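Local coordinates for protein glutathione S-transferase delta (Bombyx mori, PDB 3VK9) that probably conjugates glutathione to electrophilic compounds as a homodimeric delta-class transferase, at residues E134-L139 against K176-V181. Sequence-based numbering, arbitrary orientation.
Sequences EALQLL and KKYANV
Tyr178 OH is gripped from two places on helix 126-142: Gln137 gives it a weak hydrogen bond, NE2 to the hydroxyl oxygen at 3.4 Å with an N-H···O angle of 158°, and Gln133 OE1, an amide oxygen, accepts a bond from the same hydroxyl. With CG anti to the carbonyl carbon (chi1 -73°), Gln137 brings CG to 3.4 Å from Tyr178 CE2, and the extended chain beyond it carries NE2 on to the hydroxyl; the amide plane is turned 48° from the ring. Leu136 CB lies over one face of the ring, toward its rim, 4.1 Å from the centroid in a CH-pi contact, with CD1 beside CE1. Replacing Tyr178 by an alanine would probably leave Gln133 and Gln137 without their shared hydroxyl and open a gap over Leu136 CB. In the first turn of helix 179-191, Val181 takes over the packing, its CG2 3.8 Å from Leu139 CG and equally far from the backbone O of Leu136. Asp140 tightens the joint, its OD1 accepting the Val181 N-H and its O a bond from Asn180 ND2. Tyr178 sits at the N-cap position; its ring, Val181 and the Asp140 bonds hold the start of helix 179-191 against helix 126-142, an interhelical junction within the all-helical C-terminal domain of the glutathione transferase fold.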
loop_
_atom_site.group_PDB
_atom_site.type_symbol
_atom_site.label_atom_id
_atom_site.label_comp_id
_atom_site.label_asym_id
_atom_site.label_seq_id
_atom_site.Cartn_x
_atom_site.Cartn_y
_atom_site.Cartn_z
ATOM N N GLU A 134 13.244 5.842 -11.433
ATOM C CA GLU A 134 13.372 6.520 -10.138
ATOM C C GLU A 134 12.971 5.596 -8.980
ATOM O O GLU A 134 13.525 5.678 -7.888
ATOM C CB GLU A 134 12.528 7.800 -10.094
ATOM C CG GLU A 134 12.882 8.832 -11.146
ATOM C CD GLU A 134 11.857 9.962 -11.232
ATOM O OE1 GLU A 134 10.814 9.893 -10.531
ATOM O OE2 GLU A 134 12.101 10.920 -12.005
ATOM N N ALA A 135 11.986 4.735 -9.203
ATOM C CA ALA A 135 11.621 3.789 -8.157
ATOM C C ALA A 135 12.794 2.825 -7.900
ATOM O O ALA A 135 13.119 2.503 -6.759
ATOM C CB ALA A 135 10.382 3.045 -8.538
ATOM N N LEU A 136 13.440 2.395 -8.974
ATOM C CA LEU A 136 14.577 1.496 -8.872
ATOM C C LEU A 136 15.782 2.170 -8.226
ATOM O O LEU A 136 16.541 1.530 -7.510
ATOM C CB LEU A 136 14.954 0.957 -10.256
ATOM C CG LEU A 136 14.052 -0.137 -10.849
ATOM C CD1 LEU A 136 14.331 -0.353 -12.353
ATOM C CD2 LEU A 136 14.215 -1.438 -10.075
ATOM N N GLN A 137 15.972 3.451 -8.513
ATOM C CA GLN A 137 17.035 4.222 -7.880
ATOM C C GLN A 137 16.820 4.311 -6.368
ATOM O O GLN A 137 17.761 4.174 -5.591
ATOM C CB GLN A 137 17.126 5.623 -8.498
ATOM C CG GLN A 137 17.725 5.614 -9.898
ATOM C CD GLN A 137 17.270 6.786 -10.758
ATOM O OE1 GLN A 137 16.871 7.840 -10.243
ATOM N NE2 GLN A 137 17.323 6.603 -12.079
ATOM N N LEU A 138 15.578 4.522 -5.958
ATOM C CA LEU A 138 15.219 4.490 -4.538
ATOM C C LEU A 138 15.515 3.117 -3.923
ATOM O O LEU A 138 16.061 3.026 -2.815
ATOM C CB LEU A 138 13.746 4.853 -4.346
ATOM C CG LEU A 138 13.400 6.331 -4.608
ATOM C CD1 LEU A 138 11.877 6.544 -4.639
ATOM C CD2 LEU A 138 14.038 7.233 -3.555
ATOM N N LEU A 139 15.178 2.051 -4.646
ATOM C CA LEU A 139 15.422 0.697 -4.143
ATOM C C LEU A 139 16.926 0.501 -3.992
ATOM O O LEU A 139 17.412 -0.044 -2.999
ATOM C CB LEU A 139 14.850 -0.357 -5.104
ATOM C CG LEU A 139 15.037 -1.820 -4.698
ATOM C CD1 LEU A 139 14.604 -2.061 -3.252
ATOM C CD2 LEU A 139 14.281 -2.770 -5.634
ATOM N N LYS A 176 18.768 -4.641 -13.506
ATOM C CA LYS A 176 20.069 -5.117 -13.061
ATOM C C LYS A 176 21.180 -4.080 -13.233
ATOM O O LYS A 176 22.289 -4.265 -12.707
ATOM C CB LYS A 176 20.429 -6.423 -13.762
ATOM C CG LYS A 176 19.653 -7.618 -13.219
ATOM C CD LYS A 176 20.070 -8.908 -13.919
ATOM C CE LYS A 176 19.319 -10.122 -13.376
ATOM N NZ LYS A 176 19.819 -11.393 -14.002
ATOM N N LYS A 177 20.898 -2.997 -13.965
ATOM C CA LYS A 177 21.900 -1.928 -14.110
ATOM C C LYS A 177 22.112 -1.205 -12.783
ATOM O O LYS A 177 23.090 -0.476 -12.604
ATOM C CB LYS A 177 21.541 -0.931 -15.222
ATOM C CG LYS A 177 20.321 -0.062 -14.951
ATOM C CD LYS A 177 20.133 0.963 -16.071
ATOM C CE LYS A 177 18.798 1.686 -15.972
ATOM N NZ LYS A 177 18.757 2.860 -16.891
ATOM N N TYR A 178 21.188 -1.407 -11.853
ATOM C CA TYR A 178 21.359 -0.888 -10.503
ATOM C C TYR A 178 22.076 -1.940 -9.675
ATOM O O TYR A 178 21.505 -2.990 -9.355
ATOM C CB TYR A 178 19.998 -0.495 -9.915
ATOM C CG TYR A 178 19.333 0.549 -10.775
ATOM C CD1 TYR A 178 18.421 0.192 -11.764
ATOM C CD2 TYR A 178 19.659 1.897 -10.643
ATOM C CE1 TYR A 178 17.829 1.155 -12.583
ATOM C CE2 TYR A 178 19.072 2.867 -11.457
ATOM C CZ TYR A 178 18.159 2.493 -12.423
ATOM O OH TYR A 178 17.568 3.459 -13.221
ATOM N N ALA A 179 23.338 -1.650 -9.350
ATOM C CA ALA A 179 24.248 -2.633 -8.767
ATOM C C ALA A 179 23.744 -3.252 -7.465
ATOM O O ALA A 179 23.807 -4.478 -7.282
ATOM C CB ALA A 179 25.660 -2.022 -8.583
ATOM N N ASN A 180 23.242 -2.419 -6.554
ATOM C CA ASN A 180 22.702 -2.963 -5.309
ATOM C C ASN A 180 21.452 -3.809 -5.538
ATOM O O ASN A 180 21.275 -4.860 -4.904
ATOM C CB ASN A 180 22.401 -1.857 -4.308
ATOM C CG ASN A 180 23.631 -1.085 -3.921
ATOM O OD1 ASN A 180 24.730 -1.641 -3.882
ATOM N ND2 ASN A 180 23.462 0.208 -3.634
ATOM N N VAL A 181 20.574 -3.341 -6.427
ATOM C CA VAL A 181 19.383 -4.108 -6.775
ATOM C C VAL A 181 19.811 -5.474 -7.341
ATOM O O VAL A 181 19.289 -6.520 -6.938
ATOM C CB VAL A 181 18.466 -3.362 -7.781
ATOM C CG1 VAL A 181 17.299 -4.255 -8.198
ATOM C CG2 VAL A 181 17.933 -2.023 -7.173
#